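Local coordinates for uncharacterized protein (Bacteroides ovatus, PDB 4FXT) that is of unknown function but belongs to the DUF3823 family, with an N-terminal domain of the transthyretin clan and a C-terminal domain of the E-set clan, at residues A[7-12]-A[85-90]; A[178-183]-A[192-197]. All coordinates share one frame; numbering follows the deposited sequence.

Interaction 1: A[7-12]-A[85-90]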
ATOM      1  N   LYS A   7     -16.475 -19.913 -14.417  1.00107.15           N
ATOM      2  CA  LYS A   7     -15.401 -18.924 -14.282  1.00101.48           C
ATOM      3  C   LYS A   7     -15.306 -18.480 -12.826  1.00102.06           C
ATOM      4  O   LYS A   7     -16.069 -17.619 -12.374  1.00100.75           O
ATOM      5  CB  LYS A   7     -15.662 -17.735 -15.225  1.00101.01           C
ATOM      6  CG  LYS A   7     -14.438 -16.928 -15.546  1.00 91.82           C
ATOM      7  CD  LYS A   7     -14.746 -15.776 -16.471  1.00 90.96           C
ATOM      8  CE  LYS A   7     -13.480 -15.024 -16.823  1.00 90.13           C
ATOM      9  NZ  LYS A   7     -13.755 -13.783 -17.594  1.00 88.96           N
ATOM     10  N   ALA A   8     -14.345 -19.094 -12.106  1.00 97.08           N
ATOM     11  CA  ALA A   8     -13.967 -18.974 -10.691  1.00 94.18           C
ATOM     12  C   ALA A   8     -13.436 -17.570 -10.307  1.00 92.62           C
ATOM     13  O   ALA A   8     -13.168 -16.744 -11.181  1.00 91.29           O
ATOM     14  CB  ALA A   8     -12.891 -20.004 -10.390  1.00 95.16           C
ATOM     15  N   THR A   9     -13.265 -17.328  -8.985  1.00 85.67           N
ATOM     16  CA  THR A   9     -12.755 -16.065  -8.436  1.00 80.61           C
ATOM     17  C   THR A   9     -11.471 -16.326  -7.652  1.00 80.72           C
ATOM     18  O   THR A   9     -11.490 -17.093  -6.691  1.00 81.32           O
ATOM     19  CB  THR A   9     -13.831 -15.387  -7.532  1.00 85.84           C
ATOM     20  OG1 THR A   9     -15.053 -15.240  -8.236  1.00 91.49           O
ATOM     21  CG2 THR A   9     -13.416 -14.042  -7.047  1.00 80.75           C
ATOM     22  N   LEU A  10     -10.361 -15.668  -8.038  1.00 74.23           N
ATOM     23  CA  LEU A  10      -9.077 -15.720  -7.319  1.00 70.83           C
ATOM     24  C   LEU A  10      -8.914 -14.458  -6.525  1.00 71.32           C
ATOM     25  O   LEU A  10      -8.834 -13.383  -7.114  1.00 70.03           O
ATOM     26  CB  LEU A  10      -7.855 -15.938  -8.227  1.00 70.20           C
ATOM     27  CG  LEU A  10      -6.481 -15.900  -7.503  1.00 73.32           C
ATOM     28  CD1 LEU A  10      -6.325 -17.049  -6.485  1.00 74.44           C
ATOM     29  CD2 LEU A  10      -5.342 -15.928  -8.487  1.00 77.92           C
ATOM     30  N   THR A  11      -8.876 -14.571  -5.198  1.00 67.77           N
ATOM     31  CA  THR A  11      -8.727 -13.401  -4.318  1.00 65.16           C
ATOM     32  C   THR A  11      -7.536 -13.628  -3.405  1.00 65.54           C
ATOM     33  O   THR A  11      -7.058 -14.737  -3.291  1.00 65.86           O
ATOM     34  CB  THR A  11     -10.035 -13.092  -3.497  1.00 71.17           C
ATOM     35  OG1 THR A  11     -10.374 -14.227  -2.707  1.00 79.51           O
ATOM     36  CG2 THR A  11     -11.229 -12.731  -4.369  1.00 60.30           C
ATOM     37  N   GLY A  12      -7.065 -12.563  -2.784  1.00 60.69           N
ATOM     38  CA  GLY A  12      -5.930 -12.600  -1.877  1.00 59.33           C
ATOM     39  C   GLY A  12      -5.453 -11.213  -1.506  1.00 59.44           C
ATOM     40  O   GLY A  12      -6.181 -10.233  -1.669  1.00 57.87           O
ATOM     41  N   ARG A  85      -9.200 -24.231  -8.829  1.00 97.45           N
ATOM     42  CA  ARG A  85     -10.260 -25.224  -8.954  1.00101.12           C
ATOM     43  C   ARG A  85     -11.379 -24.730  -8.062  1.00104.67           C
ATOM     44  O   ARG A  85     -11.333 -24.909  -6.838  1.00104.39           O
ATOM     45  CB  ARG A  85      -9.761 -26.639  -8.620  1.00105.18           C
ATOM     46  N   GLY A  86     -12.287 -23.964  -8.669  1.00 99.92           N
ATOM     47  CA  GLY A  86     -13.372 -23.271  -7.983  1.00 98.19           C
ATOM     48  C   GLY A  86     -12.816 -22.000  -7.378  1.00 97.30           C
ATOM     49  O   GLY A  86     -11.645 -21.675  -7.607  1.00 95.86           O
ATOM     50  N   ASN A  87     -13.628 -21.266  -6.607  1.00 90.42           N
ATOM     51  CA  ASN A  87     -13.153 -20.046  -5.960  1.00 84.71           C
ATOM     52  C   ASN A  87     -11.958 -20.390  -5.092  1.00 85.43           C
ATOM     53  O   ASN A  87     -12.016 -21.323  -4.288  1.00 85.52           O
ATOM     54  CB  ASN A  87     -14.260 -19.360  -5.160  1.00 84.75           C
ATOM     55  CG  ASN A  87     -15.375 -18.764  -5.992  1.00106.99           C
ATOM     56  OD1 ASN A  87     -15.467 -18.924  -7.219  1.00 88.84           O
ATOM     57  ND2 ASN A  87     -16.246 -18.031  -5.326  1.00108.40           N
ATOM     58  N   THR A  88     -10.838 -19.706  -5.357  1.00 80.92           N
ATOM     59  CA  THR A  88      -9.546 -19.928  -4.708  1.00 80.53           C
ATOM     60  C   THR A  88      -9.055 -18.614  -4.099  1.00 82.83           C
ATOM     61  O   THR A  88      -9.300 -17.532  -4.646  1.00 80.89           O
ATOM     62  CB  THR A  88      -8.561 -20.493  -5.751  1.00 86.87           C
ATOM     63  OG1 THR A  88      -9.097 -21.706  -6.304  1.00 92.89           O
ATOM     64  CG2 THR A  88      -7.196 -20.764  -5.185  1.00 83.43           C
ATOM     65  N   VAL A  89      -8.382 -18.724  -2.947  1.00 78.72           N
ATOM     66  CA  VAL A  89      -7.821 -17.587  -2.226  1.00 74.74           C
ATOM     67  C   VAL A  89      -6.335 -17.895  -1.951  1.00 78.87           C
ATOM     68  O   VAL A  89      -6.013 -18.933  -1.370  1.00 80.81           O
ATOM     69  CB  VAL A  89      -8.621 -17.222  -0.928  1.00 77.13           C
ATOM     70  CG1 VAL A  89      -8.925 -18.438  -0.057  1.00 80.04           C
ATOM     71  CG2 VAL A  89      -7.926 -16.140  -0.122  1.00 73.65           C
ATOM     72  N   GLN A  90      -5.433 -17.007  -2.400  1.00 74.17           N
ATOM     73  CA  GLN A  90      -4.005 -17.169  -2.149  1.00 73.92           C
ATOM     74  C   GLN A  90      -3.338 -15.803  -1.972  1.00 73.51           C
ATOM     75  O   GLN A  90      -3.389 -14.947  -2.854  1.00 71.54           O
ATOM     76  CB  GLN A  90      -3.318 -17.971  -3.268  1.00 77.51           C
ATOM     77  CG  GLN A  90      -1.854 -18.321  -2.966  1.00 96.45           C
ATOM     78  CD  GLN A  90      -1.255 -19.323  -3.922  1.00128.15           C
ATOM     79  OE1 GLN A  90      -1.948 -20.137  -4.548  1.00127.84           O
ATOM     80  NE2 GLN A  90       0.067 -19.374  -3.952  1.00126.36           N
TER
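T9 and N87 stand side by side, their side chains pointing the same way off neighbouring backbones. The carboxamide oxygen OD1 of N87 accepts the backbone N-H of T9, with N and OD1 3.2 Å apart. The N-H arrives from above the plane of the carbonyl, not on a lone pair, and the bond is bent to 138° at the hydrogen. CG of N87 lies beside its own backbone N (chi1 -68°), a turn that carries the amide over to the T9 backbone. OD1 thus takes the N-H that G86 O would accept if the parallel pattern ran on. That carbonyl is engaged by OG1 of T88 instead, O to OG1 2.9 Å. The methyl of A8 packs against the same oxygen, CB to G86 O 3.5 Å.

Beyond this start the pairing is regular parallel β structure. T88 N bonds to T9 O at 3.0 Å, T11 N bonds to T88 O, and Q90 N bonds to T11 O. On its other side, strand 7-16 pairs antiparallel with strand 52-58. The mixed sheet lies in the DUF3823 N-terminal domain, consistent with a transthyretin-like β-sandwich.

Side chains then alternate between the two faces. L10 and T88 share the face turned to strand 79-84 of the other sheet, where L10 touches I82. With CG anti to the backbone N (chi1 176°), L10 turns its CD1 toward the T88 backbone. Its CD1 meets CG2 of T88 at 4.0 Å and lies 3.5 Å from T88 O. T11 and V89 share the opposite face, and their side chains cross obliquely. OG1 of T11 approaches CB of V89 at 3.9 Å, while CG2 of V89 lies 3.6 Å from T11 O. The Q90 side chain turns off to I80 and I82 of strand 79-84.

Interaction 2: A[178-183]-A[192-197]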
ATOM      1  N   TYR A 178      -9.761  10.956   6.135  1.00 43.74           N
ATOM      2  CA  TYR A 178      -8.923   9.778   6.018  1.00 41.94           C
ATOM      3  C   TYR A 178      -7.489  10.232   6.059  1.00 44.30           C
ATOM      4  O   TYR A 178      -7.142  11.257   5.458  1.00 44.97           O
ATOM      5  CB  TYR A 178      -9.255   8.982   4.758  1.00 42.67           C
ATOM      6  CG  TYR A 178     -10.657   8.405   4.802  1.00 44.97           C
ATOM      7  CD1 TYR A 178     -11.754   9.144   4.354  1.00 48.10           C
ATOM      8  CD2 TYR A 178     -10.889   7.122   5.292  1.00 45.11           C
ATOM      9  CE1 TYR A 178     -13.043   8.612   4.379  1.00 51.93           C
ATOM     10  CE2 TYR A 178     -12.170   6.579   5.323  1.00 47.71           C
ATOM     11  CZ  TYR A 178     -13.248   7.334   4.882  1.00 57.88           C
ATOM     12  OH  TYR A 178     -14.515   6.818   4.973  1.00 57.32           O
ATOM     13  N   ALA A 179      -6.676   9.532   6.862  1.00 38.41           N
ATOM     14  CA  ALA A 179      -5.272   9.853   7.068  1.00 36.52           C
ATOM     15  C   ALA A 179      -4.423   8.689   6.696  1.00 42.04           C
ATOM     16  O   ALA A 179      -4.870   7.543   6.832  1.00 43.74           O
ATOM     17  CB  ALA A 179      -5.030  10.245   8.506  1.00 37.17           C
ATOM     18  N   ARG A 180      -3.201   8.960   6.218  1.00 37.78           N
ATOM     19  CA  ARG A 180      -2.319   7.890   5.753  1.00 38.44           C
ATOM     20  C   ARG A 180      -0.846   8.314   5.741  1.00 44.04           C
ATOM     21  O   ARG A 180      -0.541   9.483   5.508  1.00 46.29           O
ATOM     22  CB  ARG A 180      -2.756   7.510   4.323  1.00 39.65           C
ATOM     23  CG  ARG A 180      -2.544   6.074   3.981  1.00 48.26           C
ATOM     24  CD  ARG A 180      -3.099   5.785   2.620  1.00 46.94           C
ATOM     25  NE  ARG A 180      -2.929   4.373   2.292  1.00 49.89           N
ATOM     26  CZ  ARG A 180      -2.996   3.877   1.065  1.00 62.87           C
ATOM     27  NH1 ARG A 180      -3.179   4.683   0.027  1.00 38.99           N
ATOM     28  NH2 ARG A 180      -2.815   2.579   0.859  1.00 61.93           N
ATOM     29  N   VAL A 181       0.056   7.356   5.941  1.00 38.36           N
ATOM     30  CA  VAL A 181       1.506   7.585   5.964  1.00 37.15           C
ATOM     31  C   VAL A 181       2.117   6.827   4.791  1.00 40.41           C
ATOM     32  O   VAL A 181       1.776   5.660   4.595  1.00 39.33           O
ATOM     33  CB  VAL A 181       2.162   7.185   7.326  1.00 40.39           C
ATOM     34  CG1 VAL A 181       3.643   7.494   7.338  1.00 39.37           C
ATOM     35  CG2 VAL A 181       1.481   7.855   8.506  1.00 40.85           C
ATOM     36  N   GLY A 182       2.992   7.492   4.024  1.00 36.56           N
ATOM     37  CA  GLY A 182       3.658   6.906   2.865  1.00 35.86           C
ATOM     38  C   GLY A 182       5.154   7.052   2.919  1.00 42.14           C
ATOM     39  O   GLY A 182       5.638   8.097   3.321  1.00 42.62           O
ATOM     40  N   VAL A 183       5.911   6.035   2.525  1.00 42.57           N
ATOM     41  CA  VAL A 183       7.385   6.156   2.452  1.00 44.80           C
ATOM     42  C   VAL A 183       7.808   5.777   1.023  1.00 47.15           C
ATOM     43  O   VAL A 183       7.398   4.721   0.540  1.00 45.78           O
ATOM     44  CB  VAL A 183       8.183   5.349   3.538  1.00 50.68           C
ATOM     45  CG1 VAL A 183       7.761   3.890   3.585  1.00 52.36           C
ATOM     46  CG2 VAL A 183       9.686   5.449   3.341  1.00 50.65           C
ATOM     47  N   CYS A 192       5.073   3.396  -0.570  1.00 48.35           N
ATOM     48  CA  CYS A 192       4.480   2.319   0.175  1.00 50.27           C
ATOM     49  C   CYS A 192       3.738   2.946   1.328  1.00 52.80           C
ATOM     50  O   CYS A 192       4.295   3.807   2.012  1.00 52.90           O
ATOM     51  CB  CYS A 192       5.494   1.279   0.627  1.00 53.54           C
ATOM     52  SG  CYS A 192       4.758  -0.042   1.637  1.00 59.19           S
ATOM     53  N   TYR A 193       2.477   2.571   1.519  1.00 48.08           N
ATOM     54  CA  TYR A 193       1.643   3.231   2.501  1.00 45.45           C
ATOM     55  C   TYR A 193       1.135   2.343   3.608  1.00 46.76           C
ATOM     56  O   TYR A 193       1.076   1.112   3.523  1.00 45.22           O
ATOM     57  CB  TYR A 193       0.393   3.803   1.798  1.00 46.36           C
ATOM     58  CG  TYR A 193       0.638   4.787   0.672  1.00 46.70           C
ATOM     59  CD1 TYR A 193       0.842   4.344  -0.636  1.00 48.37           C
ATOM     60  CD2 TYR A 193       0.569   6.160   0.894  1.00 45.74           C
ATOM     61  CE1 TYR A 193       1.039   5.244  -1.678  1.00 45.60           C
ATOM     62  CE2 TYR A 193       0.761   7.070  -0.142  1.00 45.93           C
ATOM     63  CZ  TYR A 193       0.977   6.608  -1.427  1.00 47.77           C
ATOM     64  OH  TYR A 193       1.136   7.530  -2.433  1.00 45.55           O
ATOM     65  N   SER A 194       0.682   3.036   4.649  1.00 43.90           N
ATOM     66  CA  SER A 194      -0.055   2.521   5.783  1.00 42.33           C
ATOM     67  C   SER A 194      -1.460   2.295   5.337  1.00 48.15           C
ATOM     68  O   SER A 194      -1.811   2.664   4.207  1.00 46.97           O
ATOM     69  CB  SER A 194       0.023   3.514   6.932  1.00 41.70           C
ATOM     70  OG  SER A 194      -0.691   4.681   6.555  1.00 45.17           O
ATOM     71  N   GLN A 195      -2.319   1.821   6.230  1.00 46.32           N
ATOM     72  CA  GLN A 195      -3.705   1.707   5.851  1.00 45.63           C
ATOM     73  C   GLN A 195      -4.343   3.105   5.879  1.00 44.89           C
ATOM     74  O   GLN A 195      -3.848   3.975   6.609  1.00 43.72           O
ATOM     75  CB  GLN A 195      -4.436   0.705   6.759  1.00 49.09           C
ATOM     76  CG  GLN A 195      -4.105  -0.763   6.403  1.00 79.05           C
ATOM     77  CD  GLN A 195      -4.507  -1.207   4.976  1.00 93.74           C
ATOM     78  OE1 GLN A 195      -5.645  -0.963   4.506  1.00 93.55           O
ATOM     79  NE2 GLN A 195      -3.597  -1.918   4.277  1.00 58.28           N
ATOM     80  N   SER A 196      -5.367   3.350   5.000  1.00 38.80           N
ATOM     81  CA  SER A 196      -6.112   4.614   5.017  1.00 36.11           C
ATOM     82  C   SER A 196      -7.088   4.534   6.178  1.00 39.89           C
ATOM     83  O   SER A 196      -7.946   3.670   6.159  1.00 38.42           O
ATOM     84  CB  SER A 196      -6.790   4.875   3.692  1.00 35.86           C
ATOM     85  OG  SER A 196      -7.506   6.098   3.736  1.00 39.38           O
ATOM     86  N   ILE A 197      -6.841   5.327   7.235  1.00 38.70           N
ATOM     87  CA  ILE A 197      -7.562   5.289   8.501  1.00 41.12           C
ATOM     88  C   ILE A 197      -8.462   6.503   8.661  1.00 41.40           C
ATOM     89  O   ILE A 197      -8.010   7.649   8.555  1.00 35.88           O
ATOM     90  CB  ILE A 197      -6.524   5.216   9.666  1.00 44.83           C
ATOM     91  CG1 ILE A 197      -5.648   3.945   9.508  1.00 45.16           C
ATOM     92  CG2 ILE A 197      -7.224   5.279  11.045  1.00 45.67           C
ATOM     93  CD1 ILE A 197      -4.569   3.821  10.480  1.00 56.96           C
TER
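The β-hairpin of strands 176-185 and 192-200 lies at one side of the C-terminal domain sheet, and here it sets R180 against Y193 and S194. The domain belongs to the E-set clan, consistent with an immunoglobulin-like fold. Antiparallel pairing holds at both ends, A179 with I197 and V183 with C192. Between them the register slips by one residue. S194 bridges the break: its OG accepts the N-H of V181 at 2.8 Å in a nearly straight bond (171°), and its N bonds to V181 O.

R180 runs out extended from CG to NE and crosses Y193 at about a right angle. Its NE donates to S194 O at 2.8 Å, close to the guanidinium plane. The guanidinium lies nearly flat on the Y193 ring, planes 17° apart and centres 4.4 Å apart, with NH1 over one ring face, offset toward the rim. NH1 also bonds T140 O, and NH2 bonds V23 O of the N-terminal family region. A leucine in place of R180 would probably leave the carbonyls of S194, T140 and V23 without this donor and uncover part of the Y193 ring.

The Y193 OH bonds the N of E142. CG of Y193 sits beside its backbone N (chi1 -58°), which brings CD2 of the ring to 3.7 Å from CA of G182.

The two contacts lie in different family regions, interaction 1 in the N-terminal one and interaction 2 in the C-terminal one. Their centres are about 28 Å apart, and their nearest atoms about 11 Å, so they do not touch. Interaction 1 is partly buried, parallel, and joins strands distant in sequence. Interaction 2 is buried, antiparallel, and joins neighbours in a hairpin. In both, a side-chain oxygen accepts a backbone N-H where regular pairing is missing: an amide at the start of the ladder in 85-90, a hydroxyl at the register shift in 192-197. Interaction 1 otherwise rests on backbone hydrogen bonds, with light contacts among leucine, valine and threonine side chains. Interaction 2 adds a stack of a guanidinium on a tyrosine ring, and the arginine also reaches the N-terminal region.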